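Side-chain contacts in adhesin (Neisseria gonorrhoeae, PDB 6GQ4), which probably helps gonococci adhere to host cells, is a target of bactericidal antibodies and may also inhibit lysozyme: residues A[5-10]-A[34-39]; A[27-32]-A[79-84]; A[54-57]-A[61-64]. All coordinates share one frame; numbering follows the deposited sequence.

Contact 1 (A[5-10]-A[34-39])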
ATOM      1  N   ASN A   5     -10.059   9.130 -16.145  1.00 46.55           N
ATOM      2  CA  ASN A   5      -9.240   8.742 -14.934  1.00 36.06           C
ATOM      3  C   ASN A   5     -10.190   8.365 -13.793  1.00 22.16           C
ATOM      4  O   ASN A   5     -10.944   9.174 -13.251  1.00 27.83           O
ATOM      5  CB  ASN A   5      -8.220   9.820 -14.527  1.00 46.19           C
ATOM      6  CG  ASN A   5      -7.224   9.361 -13.473  1.00 39.86           C
ATOM      7  OD1 ASN A   5      -7.104   8.138 -13.193  1.00 27.85           O
ATOM      8  ND2 ASN A   5      -6.518  10.342 -12.890  1.00 28.41           N
ATOM      9  N   PRO A   6     -10.187   7.102 -13.339  1.00 24.47           N
ATOM     10  CA  PRO A   6     -11.073   6.759 -12.236  1.00 27.21           C
ATOM     11  C   PRO A   6     -10.477   7.314 -10.933  1.00 14.29           C
ATOM     12  O   PRO A   6     -11.259   7.439 -10.021  1.00 16.65           O
ATOM     13  CB  PRO A   6     -11.244   5.233 -12.315  1.00 31.37           C
ATOM     14  CG  PRO A   6     -10.060   4.752 -13.139  1.00 39.48           C
ATOM     15  CD  PRO A   6      -9.488   5.939 -13.902  1.00 34.40           C
ATOM     16  N   THR A   7      -9.132   7.611 -10.824  1.00 13.72           N
ATOM     17  CA  THR A   7      -8.625   8.202  -9.571  1.00 13.09           C
ATOM     18  C   THR A   7      -9.119   9.653  -9.438  1.00 12.61           C
ATOM     19  O   THR A   7      -8.939  10.452 -10.347  1.00 14.10           O
ATOM     20  CB  THR A   7      -7.095   8.140  -9.426  1.00 13.88           C
ATOM     21  OG1 THR A   7      -6.716   6.762  -9.516  1.00 14.23           O
ATOM     22  CG2 THR A   7      -6.669   8.811  -8.135  1.00 12.79           C
ATOM     23  N   VAL A   8      -9.766   9.972  -8.316  1.00 12.94           N
ATOM     24  CA  VAL A   8     -10.279  11.326  -8.083  1.00 15.22           C
ATOM     25  C   VAL A   8      -9.700  11.941  -6.806  1.00 17.97           C
ATOM     26  O   VAL A   8      -9.858  13.161  -6.599  1.00 22.59           O
ATOM     27  CB  VAL A   8     -11.809  11.329  -8.029  1.00 16.54           C
ATOM     28  CG1 VAL A   8     -12.400  10.789  -9.321  1.00 19.08           C
ATOM     29  CG2 VAL A   8     -12.351  10.574  -6.817  1.00 19.19           C
ATOM     30  N   ALA A   9      -8.994  11.170  -5.983  1.00 15.37           N
ATOM     31  CA  ALA A   9      -8.414  11.621  -4.763  1.00 15.10           C
ATOM     32  C   ALA A   9      -7.233  10.735  -4.405  1.00 13.88           C
ATOM     33  O   ALA A   9      -7.152   9.619  -4.893  1.00 13.63           O
ATOM     34  CB  ALA A   9      -9.416  11.601  -3.653  1.00 17.43           C
ATOM     35  N   LYS A  10      -6.290  11.288  -3.649  1.00 14.29           N
ATOM     36  CA  LYS A  10      -5.213  10.546  -3.141  1.00 13.33           C
ATOM     37  C   LYS A  10      -4.928  10.944  -1.688  1.00 15.25           C
ATOM     38  O   LYS A  10      -5.198  12.029  -1.234  1.00 17.37           O
ATOM     39  CB  LYS A  10      -3.992  10.560  -4.072  1.00 20.47           C
ATOM     40  CG  LYS A  10      -3.273  11.858  -4.158  1.00 20.84           C
ATOM     41  CD  LYS A  10      -2.290  11.864  -5.295  1.00 25.56           C
ATOM     42  CE  LYS A  10      -1.858  13.246  -5.682  1.00 37.55           C
ATOM     43  NZ  LYS A  10      -0.566  13.161  -6.399  1.00 45.47           N
ATOM     44  N   LEU A  34     -13.096   3.217  -3.329  1.00 13.99           N
ATOM     45  CA  LEU A  34     -12.143   2.070  -3.434  1.00 11.58           C
ATOM     46  C   LEU A  34     -10.801   2.604  -3.888  1.00 11.24           C
ATOM     47  O   LEU A  34     -10.665   3.708  -4.432  1.00 14.99           O
ATOM     48  CB  LEU A  34     -12.665   0.970  -4.373  1.00 13.77           C
ATOM     49  CG  LEU A  34     -13.847   0.093  -3.894  1.00 21.87           C
ATOM     50  CD1 LEU A  34     -13.726  -0.441  -2.470  1.00 24.07           C
ATOM     51  CD2 LEU A  34     -15.171   0.757  -4.037  1.00 26.61           C
ATOM     52  N   THR A  35      -9.761   1.764  -3.703  1.00 11.52           N
ATOM     53  CA  THR A  35      -8.456   2.231  -4.104  1.00 10.43           C
ATOM     54  C   THR A  35      -8.083   1.826  -5.533  1.00 11.08           C
ATOM     55  O   THR A  35      -8.620   0.863  -6.091  1.00 12.29           O
ATOM     56  CB  THR A  35      -7.346   1.755  -3.170  1.00 12.17           C
ATOM     57  OG1 THR A  35      -7.214   0.303  -3.231  1.00 12.46           O
ATOM     58  CG2 THR A  35      -7.600   2.197  -1.748  1.00 12.47           C
ATOM     59  N   THR A  36      -7.210   2.629  -6.156  1.00 12.50           N
ATOM     60  CA  THR A  36      -6.824   2.413  -7.507  1.00 12.33           C
ATOM     61  C   THR A  36      -5.329   2.060  -7.649  1.00 10.71           C
ATOM     62  O   THR A  36      -4.921   1.422  -8.644  1.00 10.89           O
ATOM     63  CB  THR A  36      -7.113   3.653  -8.372  1.00 11.44           C
ATOM     64  OG1 THR A  36      -6.473   4.744  -7.736  1.00 12.26           O
ATOM     65  CG2 THR A  36      -8.590   3.894  -8.467  1.00 10.71           C
ATOM     66  N   TYR A  37      -4.534   2.477  -6.680  1.00 12.91           N
ATOM     67  CA  TYR A  37      -3.070   2.251  -6.745  1.00 11.34           C
ATOM     68  C   TYR A  37      -2.495   2.542  -5.389  1.00 11.52           C
ATOM     69  O   TYR A  37      -3.126   3.196  -4.572  1.00 12.77           O
ATOM     70  CB  TYR A  37      -2.407   3.067  -7.841  1.00 11.99           C
ATOM     71  CG  TYR A  37      -2.406   4.558  -7.587  1.00 12.75           C
ATOM     72  CD1 TYR A  37      -1.463   5.110  -6.718  1.00 13.98           C
ATOM     73  CD2 TYR A  37      -3.266   5.418  -8.276  1.00 14.21           C
ATOM     74  CE1 TYR A  37      -1.392   6.482  -6.513  1.00 12.93           C
ATOM     75  CE2 TYR A  37      -3.227   6.796  -8.038  1.00 13.64           C
ATOM     76  CZ  TYR A  37      -2.287   7.322  -7.160  1.00 14.01           C
ATOM     77  OH  TYR A  37      -2.202   8.684  -6.898  1.00 15.62           O
ATOM     78  N   ALA A  38      -1.269   2.020  -5.203  1.00 11.47           N
ATOM     79  CA  ALA A  38      -0.363   2.400  -4.077  1.00 10.60           C
ATOM     80  C   ALA A  38       0.941   2.886  -4.678  1.00 11.34           C
ATOM     81  O   ALA A  38       1.406   2.307  -5.667  1.00 14.38           O
ATOM     82  CB  ALA A  38      -0.157   1.269  -3.110  1.00 12.06           C
ATOM     83  N   SER A  39       1.493   3.958  -4.086  1.00 12.73           N
ATOM     84  CA  SER A  39       2.745   4.518  -4.584  1.00 13.49           C
ATOM     85  C   SER A  39       3.646   4.813  -3.387  1.00 16.71           C
ATOM     86  O   SER A  39       3.213   5.359  -2.379  1.00 17.13           O
ATOM     87  CB  SER A  39       2.473   5.806  -5.392  1.00 17.47           C
ATOM     88  OG  SER A  39       3.683   6.396  -5.802  1.00 21.69           O
TER

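Contact 2 (A[27-32]-A[79-84]). With NA (sodium ion), chain B.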
ATOM      1  N   TYR A  27      -2.169   6.369  -1.635  1.00 11.65           N
ATOM      2  CA  TYR A  27      -3.196   5.573  -2.263  1.00 10.27           C
ATOM      3  C   TYR A  27      -4.112   6.461  -3.101  1.00 10.09           C
ATOM      4  O   TYR A  27      -4.468   7.521  -2.626  1.00 12.42           O
ATOM      5  CB  TYR A  27      -4.024   4.850  -1.214  1.00 10.61           C
ATOM      6  CG  TYR A  27      -3.211   3.889  -0.377  1.00 10.68           C
ATOM      7  CD1 TYR A  27      -2.952   2.593  -0.803  1.00 11.50           C
ATOM      8  CD2 TYR A  27      -2.769   4.250   0.878  1.00 11.76           C
ATOM      9  CE1 TYR A  27      -2.209   1.745  -0.007  1.00 12.08           C
ATOM     10  CE2 TYR A  27      -1.988   3.424   1.680  1.00 10.92           C
ATOM     11  CZ  TYR A  27      -1.750   2.140   1.237  1.00 11.62           C
ATOM     12  OH  TYR A  27      -0.995   1.277   1.989  1.00 13.31           O
ATOM     13  N   GLY A  28      -4.354   6.035  -4.327  1.00 10.37           N
ATOM     14  CA  GLY A  28      -5.401   6.623  -5.156  1.00 11.30           C
ATOM     15  C   GLY A  28      -6.756   5.983  -4.844  1.00 11.51           C
ATOM     16  O   GLY A  28      -6.872   4.812  -4.478  1.00 13.49           O
ATOM     17  N   PHE A  29      -7.790   6.839  -4.958  1.00 11.57           N
ATOM     18  CA  PHE A  29      -9.152   6.437  -4.645  1.00 10.07           C
ATOM     19  C   PHE A  29     -10.057   6.855  -5.788  1.00 10.98           C
ATOM     20  O   PHE A  29      -9.848   7.884  -6.412  1.00 12.51           O
ATOM     21  CB  PHE A  29      -9.719   7.062  -3.371  1.00 10.34           C
ATOM     22  CG  PHE A  29      -9.054   6.575  -2.118  1.00  9.62           C
ATOM     23  CD1 PHE A  29      -7.869   7.157  -1.730  1.00  9.86           C
ATOM     24  CD2 PHE A  29      -9.617   5.560  -1.346  1.00  9.55           C
ATOM     25  CE1 PHE A  29      -7.211   6.704  -0.603  1.00 10.79           C
ATOM     26  CE2 PHE A  29      -8.953   5.097  -0.219  1.00 11.04           C
ATOM     27  CZ  PHE A  29      -7.764   5.717   0.165  1.00 11.46           C
ATOM     28  N   ASN A  30     -11.066   6.019  -6.021  1.00 12.32           N
ATOM     29  CA  ASN A  30     -12.075   6.331  -7.005  1.00 10.97           C
ATOM     30  C   ASN A  30     -13.256   6.967  -6.256  1.00 11.09           C
ATOM     31  O   ASN A  30     -13.286   7.104  -5.004  1.00 12.04           O
ATOM     32  CB  ASN A  30     -12.415   5.134  -7.902  1.00 12.81           C
ATOM     33  CG  ASN A  30     -13.078   3.998  -7.161  1.00 12.02           C
ATOM     34  OD1 ASN A  30     -13.679   4.190  -6.089  1.00 11.74           O
ATOM     35  ND2 ASN A  30     -12.950   2.808  -7.739  1.00 14.71           N
ATOM     36  N   LYS A  31     -14.270   7.344  -7.057  1.00 12.39           N
ATOM     37  CA  LYS A  31     -15.448   8.026  -6.523  1.00 13.32           C
ATOM     38  C   LYS A  31     -16.200   7.165  -5.506  1.00 12.97           C
ATOM     39  O   LYS A  31     -16.895   7.736  -4.618  1.00 13.67           O
ATOM     40  CB  LYS A  31     -16.330   8.530  -7.677  1.00 15.08           C
ATOM     41  CG  LYS A  31     -17.640   9.155  -7.224  1.00 16.12           C
ATOM     42  CD  LYS A  31     -18.485   9.626  -8.371  1.00 20.21           C
ATOM     43  CE  LYS A  31     -19.780  10.167  -7.853  1.00 24.11           C
ATOM     44  NZ  LYS A  31     -19.589  11.572  -7.433  1.00 36.16           N
ATOM     45  N   GLN A  32     -16.091   5.825  -5.603  1.00 14.95           N
ATOM     46  CA  GLN A  32     -16.788   4.945  -4.702  1.00 15.84           C
ATOM     47  C   GLN A  32     -16.049   4.733  -3.387  1.00 14.60           C
ATOM     48  O   GLN A  32     -16.553   4.021  -2.523  1.00 14.74           O
ATOM     49  CB  GLN A  32     -17.113   3.670  -5.447  1.00 14.54           C
ATOM     50  CG  GLN A  32     -18.125   3.891  -6.601  1.00 16.63           C
ATOM     51  CD  GLN A  32     -17.553   4.509  -7.888  1.00 15.02           C
ATOM     52  OE1 GLN A  32     -16.422   4.101  -8.305  1.00 16.16           O
ATOM     53  NE2 GLN A  32     -18.291   5.480  -8.527  1.00 11.99           N
ATOM     54  N   LYS A  79     -12.877   4.136   4.277  0.50 17.58           N
ATOM     55  CA  LYS A  79     -13.118   3.900   5.705  0.50 21.11           C
ATOM     56  C   LYS A  79     -11.883   3.268   6.371  0.50 21.49           C
ATOM     57  O   LYS A  79     -11.428   3.721   7.415  0.50 29.58           O
ATOM     58  CB  LYS A  79     -14.356   3.011   5.886  0.50 26.53           C
ATOM     59  CG  LYS A  79     -15.679   3.663   5.515  0.50 32.56           C
ATOM     60  CD  LYS A  79     -16.903   2.839   5.867  0.50 37.83           C
ATOM     61  CE  LYS A  79     -16.969   1.527   5.115  0.50 38.78           C
ATOM     62  NZ  LYS A  79     -17.045   1.733   3.650  0.50 33.10           N
ATOM     63  N   SER A  80     -11.335   2.227   5.732  1.00 18.88           N
ATOM     64  CA  SER A  80     -10.451   1.259   6.367  1.00 18.30           C
ATOM     65  C   SER A  80      -8.959   1.602   6.238  1.00 15.81           C
ATOM     66  O   SER A  80      -8.169   1.044   7.008  1.00 17.39           O
ATOM     67  CB  SER A  80     -10.665  -0.150   5.818  1.00 19.20           C
ATOM     68  OG  SER A  80     -10.015  -0.299   4.554  1.00 16.54           O
ATOM     69  N   TYR A  81      -8.600   2.435   5.251  1.00 14.68           N
ATOM     70  CA  TYR A  81      -7.265   2.400   4.702  1.00 14.93           C
ATOM     71  C   TYR A  81      -6.238   2.832   5.750  1.00 16.12           C
ATOM     72  O   TYR A  81      -5.049   2.397   5.664  1.00 19.17           O
ATOM     73  CB  TYR A  81      -7.143   3.161   3.387  1.00 15.56           C
ATOM     74  CG  TYR A  81      -7.077   4.636   3.581  1.00 14.04           C
ATOM     75  CD1 TYR A  81      -8.220   5.339   3.964  1.00 13.55           C
ATOM     76  CD2 TYR A  81      -5.868   5.314   3.586  1.00 14.99           C
ATOM     77  CE1 TYR A  81      -8.157   6.709   4.184  1.00 14.28           C
ATOM     78  CE2 TYR A  81      -5.815   6.676   3.782  1.00 16.62           C
ATOM     79  CZ  TYR A  81      -6.951   7.362   4.145  1.00 14.30           C
ATOM     80  OH  TYR A  81      -6.872   8.702   4.401  1.00 17.99           O
ATOM     81  N   ARG A  82      -6.609   3.704   6.705  1.00 14.75           N
ATOM     82  CA  ARG A  82      -5.570   4.193   7.625  1.00 16.75           C
ATOM     83  C   ARG A  82      -5.367   3.282   8.838  1.00 15.40           C
ATOM     84  O   ARG A  82      -4.472   3.538   9.661  1.00 21.10           O
ATOM     85  CB  ARG A  82      -5.863   5.592   8.164  1.00 16.71           C
ATOM     86  CG  ARG A  82      -6.332   6.617   7.142  1.00 21.37           C
ATOM     87  CD  ARG A  82      -6.317   8.058   7.681  1.00 25.66           C
ATOM     88  NE  ARG A  82      -4.967   8.530   7.930  1.00 26.74           N
ATOM     89  CZ  ARG A  82      -4.108   9.009   7.017  1.00 27.39           C
ATOM     90  NH1 ARG A  82      -4.479   9.390   5.785  1.00 21.68           N
ATOM     91  NH2 ARG A  82      -2.856   9.145   7.401  1.00 24.41           N
ATOM     92  N   LYS A  83      -6.126   2.194   8.927  1.00 16.45           N
ATOM     93  CA  LYS A  83      -5.989   1.254  10.013  1.00 19.64           C
ATOM     94  C   LYS A  83      -5.282  -0.024   9.569  1.00 17.23           C
ATOM     95  O   LYS A  83      -4.935  -0.825  10.429  1.00 20.64           O
ATOM     96  CB  LYS A  83      -7.374   0.897  10.546  1.00 26.46           C
ATOM     97  CG  LYS A  83      -8.069   2.012  11.301  1.00 40.81           C
ATOM     98  CD  LYS A  83      -9.341   1.558  12.014  1.00 49.66           C
ATOM     99  CE  LYS A  83     -10.473   1.183  11.076  1.00 52.91           C
ATOM    100  NZ  LYS A  83     -11.097   2.387  10.484  1.00 58.09           N
ATOM    101  N   GLN A  84      -5.098  -0.254   8.267  1.00 15.78           N
ATOM    102  CA  GLN A  84      -4.626  -1.587   7.819  0.50 17.19           C
ATOM    103  C   GLN A  84      -3.095  -1.644   7.892  1.00 16.99           C
ATOM    104  O   GLN A  84      -2.370  -0.766   7.400  1.00 15.75           O
ATOM    105  CB  GLN A  84      -5.131  -1.938   6.420  0.50 15.78           C
ATOM    106  CG  GLN A  84      -6.655  -2.047   6.307  0.50 17.47           C
ATOM    107  CD  GLN A  84      -7.217  -3.305   6.921  0.50 19.19           C
ATOM    108  OE1 GLN A  84      -6.752  -3.776   7.959  0.50 23.99           O
ATOM    109  NE2 GLN A  84      -8.232  -3.869   6.278  0.50 22.95           N
TER
HETATM  110 NA    NA B 201      -2.856   1.466   6.161  1.00 27.23          NA
HETATM  111  O   HOH W   1      -2.865   0.406   4.907  0.50 32.52           O

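Contact 3 (A[54-57]-A[61-64])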
ATOM      1  N   ASP A  54      -6.490  -9.241 -10.310  1.00 12.81           N
ATOM      2  CA  ASP A  54      -6.323 -10.712 -10.431  1.00 14.38           C
ATOM      3  C   ASP A  54      -6.123 -11.386  -9.063  1.00 13.51           C
ATOM      4  O   ASP A  54      -6.615 -12.511  -8.845  1.00 16.42           O
ATOM      5  CB  ASP A  54      -5.192 -11.042 -11.396  1.00 17.38           C
ATOM      6  CG  ASP A  54      -5.415 -10.471 -12.788  1.00 22.10           C
ATOM      7  OD1 ASP A  54      -6.590 -10.420 -13.223  1.00 28.55           O
ATOM      8  OD2 ASP A  54      -4.402 -10.184 -13.478  1.00 29.82           O
ATOM      9  N   LYS A  55      -5.478 -10.699  -8.135  1.00 14.21           N
ATOM     10  CA  LYS A  55      -5.142 -11.233  -6.848  1.00 14.49           C
ATOM     11  C   LYS A  55      -6.047 -10.769  -5.711  1.00 12.44           C
ATOM     12  O   LYS A  55      -6.235 -11.525  -4.758  1.00 14.09           O
ATOM     13  CB  LYS A  55      -3.692 -10.864  -6.538  1.00 16.63           C
ATOM     14  CG  LYS A  55      -2.715 -11.604  -7.419  1.00 20.99           C
ATOM     15  CD  LYS A  55      -1.396 -11.892  -6.780  1.00 28.76           C
ATOM     16  CE  LYS A  55      -0.631 -10.623  -6.602  1.00 29.59           C
ATOM     17  NZ  LYS A  55       0.796 -10.781  -6.961  1.00 40.41           N
ATOM     18  N   SER A  56      -6.510  -9.504  -5.754  1.00 11.82           N
ATOM     19  CA  SER A  56      -7.284  -8.914  -4.687  1.00 10.77           C
ATOM     20  C   SER A  56      -8.643  -9.615  -4.576  1.00 10.00           C
ATOM     21  O   SER A  56      -9.224  -9.964  -5.638  1.00 13.84           O
ATOM     22  CB  SER A  56      -7.447  -7.421  -4.909  1.00 10.51           C
ATOM     23  OG  SER A  56      -6.168  -6.763  -4.918  1.00 11.86           O
ATOM     24  N   ASP A  57      -9.116  -9.821  -3.342  1.00 12.02           N
ATOM     25  CA  ASP A  57     -10.441 -10.357  -3.108  1.00 11.93           C
ATOM     26  C   ASP A  57     -11.085  -9.557  -1.981  1.00 12.50           C
ATOM     27  O   ASP A  57     -10.750  -8.384  -1.732  1.00 15.62           O
ATOM     28  CB  ASP A  57     -10.408 -11.858  -2.893  1.00 12.89           C
ATOM     29  CG  ASP A  57      -9.637 -12.355  -1.688  1.00 13.58           C
ATOM     30  OD1 ASP A  57      -9.376 -11.583  -0.762  1.00 16.28           O
ATOM     31  OD2 ASP A  57      -9.325 -13.551  -1.706  1.00 20.82           O
ATOM     32  N   THR A  61      -6.044  -7.225  -0.208  1.00 10.19           N
ATOM     33  CA  THR A  61      -5.778  -6.359  -1.339  1.00 10.02           C
ATOM     34  C   THR A  61      -4.281  -6.424  -1.696  1.00 10.67           C
ATOM     35  O   THR A  61      -3.466  -6.343  -0.783  1.00 11.02           O
ATOM     36  CB  THR A  61      -6.160  -4.906  -1.041  1.00  9.77           C
ATOM     37  OG1 THR A  61      -7.491  -4.887  -0.495  1.00 11.64           O
ATOM     38  CG2 THR A  61      -6.077  -4.066  -2.295  1.00 10.42           C
ATOM     39  N   PHE A  62      -3.973  -6.486  -2.984  1.00 11.24           N
ATOM     40  CA  PHE A  62      -2.648  -6.506  -3.509  1.00 10.76           C
ATOM     41  C   PHE A  62      -2.492  -5.446  -4.573  1.00 11.34           C
ATOM     42  O   PHE A  62      -3.381  -5.241  -5.426  1.00 13.11           O
ATOM     43  CB  PHE A  62      -2.318  -7.846  -4.206  1.00 13.22           C
ATOM     44  CG  PHE A  62      -2.434  -9.013  -3.273  1.00 13.72           C
ATOM     45  CD1 PHE A  62      -1.362  -9.423  -2.519  1.00 15.01           C
ATOM     46  CD2 PHE A  62      -3.629  -9.681  -3.103  1.00 12.93           C
ATOM     47  CE1 PHE A  62      -1.473 -10.484  -1.633  1.00 18.62           C
ATOM     48  CE2 PHE A  62      -3.736 -10.765  -2.239  1.00 14.15           C
ATOM     49  CZ  PHE A  62      -2.667 -11.125  -1.467  1.00 18.61           C
ATOM     50  N   TYR A  63      -1.361  -4.749  -4.498  1.00 12.98           N
ATOM     51  CA  TYR A  63      -0.972  -3.746  -5.471  1.00 12.90           C
ATOM     52  C   TYR A  63       0.311  -4.190  -6.155  1.00 10.82           C
ATOM     53  O   TYR A  63       1.201  -4.572  -5.418  1.00 15.27           O
ATOM     54  CB  TYR A  63      -0.781  -2.369  -4.806  1.00 10.86           C
ATOM     55  CG  TYR A  63      -1.984  -1.868  -4.017  1.00 10.84           C
ATOM     56  CD1 TYR A  63      -2.169  -2.237  -2.704  1.00 10.95           C
ATOM     57  CD2 TYR A  63      -2.943  -1.049  -4.596  1.00 11.22           C
ATOM     58  CE1 TYR A  63      -3.226  -1.831  -1.930  1.00 10.29           C
ATOM     59  CE2 TYR A  63      -3.988  -0.617  -3.825  1.00 10.69           C
ATOM     60  CZ  TYR A  63      -4.144  -0.962  -2.494  1.00 10.37           C
ATOM     61  OH  TYR A  63      -5.245  -0.642  -1.689  1.00 12.28           O
ATOM     62  N   GLY A  64       0.395  -3.993  -7.466  1.00 10.58           N
ATOM     63  CA  GLY A  64       1.606  -4.267  -8.236  1.00 12.39           C
ATOM     64  C   GLY A  64       1.431  -5.471  -9.138  1.00 14.06           C
ATOM     65  O   GLY A  64       0.537  -6.307  -8.957  1.00 17.37           O
TER
HETATM   66  O   HOH W   2      -9.499  -5.971  -2.168  1.00 16.76           O

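Contact 1 (A[5-10]-A[34-39])
The hydroxyls of Thr7 and Thr36 form the one direct hydrogen bond between 5-10 and 34-39, with Thr7 OG1 and Thr36 OG1 2.7 Å apart; heavy-atom positions allow either oxygen to donate. On Thr36, OG1 sits between the backbone N and the carbonyl carbon (chi1 54°), which turns it to Thr7, whose own CB also points across. Thr7 OG1 also lies near the plane of the Tyr37 ring, at its edge, 3.8 Å from Tyr37 CE2. The methyl carbon of Thr7 approaches the same ring atom. The threonine thus reaches Thr36 with its polar branch and Tyr37 with both branches. Beyond it the phenol end meets aliphatic carbon: Tyr37 OH is 3.6 Å from Lys10 CD, and Lys10 CB is close behind, so this lysine contributes its chain rather than its ammonium group.

Before Thr7, Asn5 OD1 accepts from Thr7 N at 3.2 Å, with an N-H...O angle of 151°. This closes an Asx turn, although the donor stands well above the carbonyl plane of the amide. Strands 9-16 and 35-42 flank strand 22-29, and the side chains meet over it, where Gly28, paired with Thr36 and Tyr37, has no side chain. Where strand 9-16 begins, Val8 and Ala9 both pair with Phe29, the signature of a classic beta bulge.

Contact 2 (A[27-32]-A[79-84])
Aromatic packing joins Phe29 and Tyr81 in a T-shaped (edge-to-face) pair. The ring centroids are 5.0 Å apart and the planes meet at 71°, with Phe29 supplying the edge and Tyr81 the face. Phe29 CZ is the leading atom: it lies 3.6 Å from Tyr81 CG and stands over the rim of the tyrosine ring rather than its middle. With chi1 at 78° the Tyr81 ring folds back over its own backbone, one face toward strand 22-29. Tyr27 adds a looser apolar approach, Tyr27 CD2 to Tyr81 CD2 at 4.3 Å. On the opposite face of the Tyr81 ring Arg82 CG packs near the rim, so the ring is held between an aromatic edge and an aliphatic chain.

All three aromatic residues are buried, and they fix the loop that follows strand 70-73 against strand 22-29 of the antiparallel beta fold of the ACP-like domain. Met76 touches both Tyr27 and Tyr81, extending the apolar surround.

Hydrogen bonds hold the ends of both tyrosines. Arg82 NH1 donates to Tyr81 OH at 2.8 Å, and the phenol oxygen lies close to the guanidinium plane; the same nitrogen also bonds to Thr12 O, which ties the arginine to strand 9-16. Tyr27 OH is hydrogen-bonded to Tyr15 OH, a hydroxyl that also binds the sodium ion and so links it to the aromatic cluster.

Metal coordination otherwise uses the loop's backbone. The ion is bound by Tyr81 O at 2.4 Å and Gln84 O at 2.6 Å, with Tyr15 as the third protein ligand. Its modelled water is too close to the ion to be trusted.

Contact 3 (A[54-57]-A[61-64])
Ser56 and Phe62 form the tight part of this contact. Phe62 N donates to Ser56 OG at 2.9 Å with an almost straight N-H...O angle of 175°. The serine oxygen is beside its own backbone N, anti to the carbonyl carbon (chi1 -61°), and from there it also hydrogen-bonds to Asn52 O. A carbonyl oxygen can only accept, so the hydroxyl gives its proton to Asn52 and takes one from Phe62; two bonds in complementary directions fix its rotation. Thr61 CG2 packs 3.8 Å from Ser56 OG.

Next to this polar point the Phe62 ring lies against Lys55. Lys55 CB is 3.6 Å from Phe62 CD2, and the bent lysine chain brings Lys55 CE to 4.0 Å from Phe62 CB before its ammonium group goes on to a salt bridge with Glu66; the two side chains cross at about a right angle. Backbone joins in too: Ser56 N comes up to the ring edge near its plane.

Toward Asp57, which is exposed, direct contact gives way to solvent. A water donates to Asp57 O and to Thr61 OG1, each at 2.8 Å, and bridges segments whose side chains do not meet here; Thr61 OG1 bonds to Gly74 O as well. Asp57 OD1 accepts from the backbone N atoms of Met59 and Asp60, an Asx turn that leads from 54-57 into strand 61-63.

That strand pairs antiparallel with strand 70-73, and the loop 54-57 lies beside it; a backbone bond from Gly64 to Pro50 reaches the end of strand 45-50.

How the contacts relate
Contact 2 is the buried one, contact 1 lies at the surface and contact 3 is intermediate. Their chemistry follows: aromatic rings and a metal site inside, paired hydroxyls with a lysine chain outside, and a serine bond with a water bridge between. Strand 22-29, one side of contact 2, runs between the two strands of contact 1: Val8 N and Thr36 N probably bond to Phe29 O and Gly28 O respectively. Contact 3 belongs to the other end of the strand order, yet Tyr63 OH hydrogen-bonds to Thr35 OG1 of contact 1 and packs on Tyr27 of contact 2, consistent with a sheet curled into a barrel.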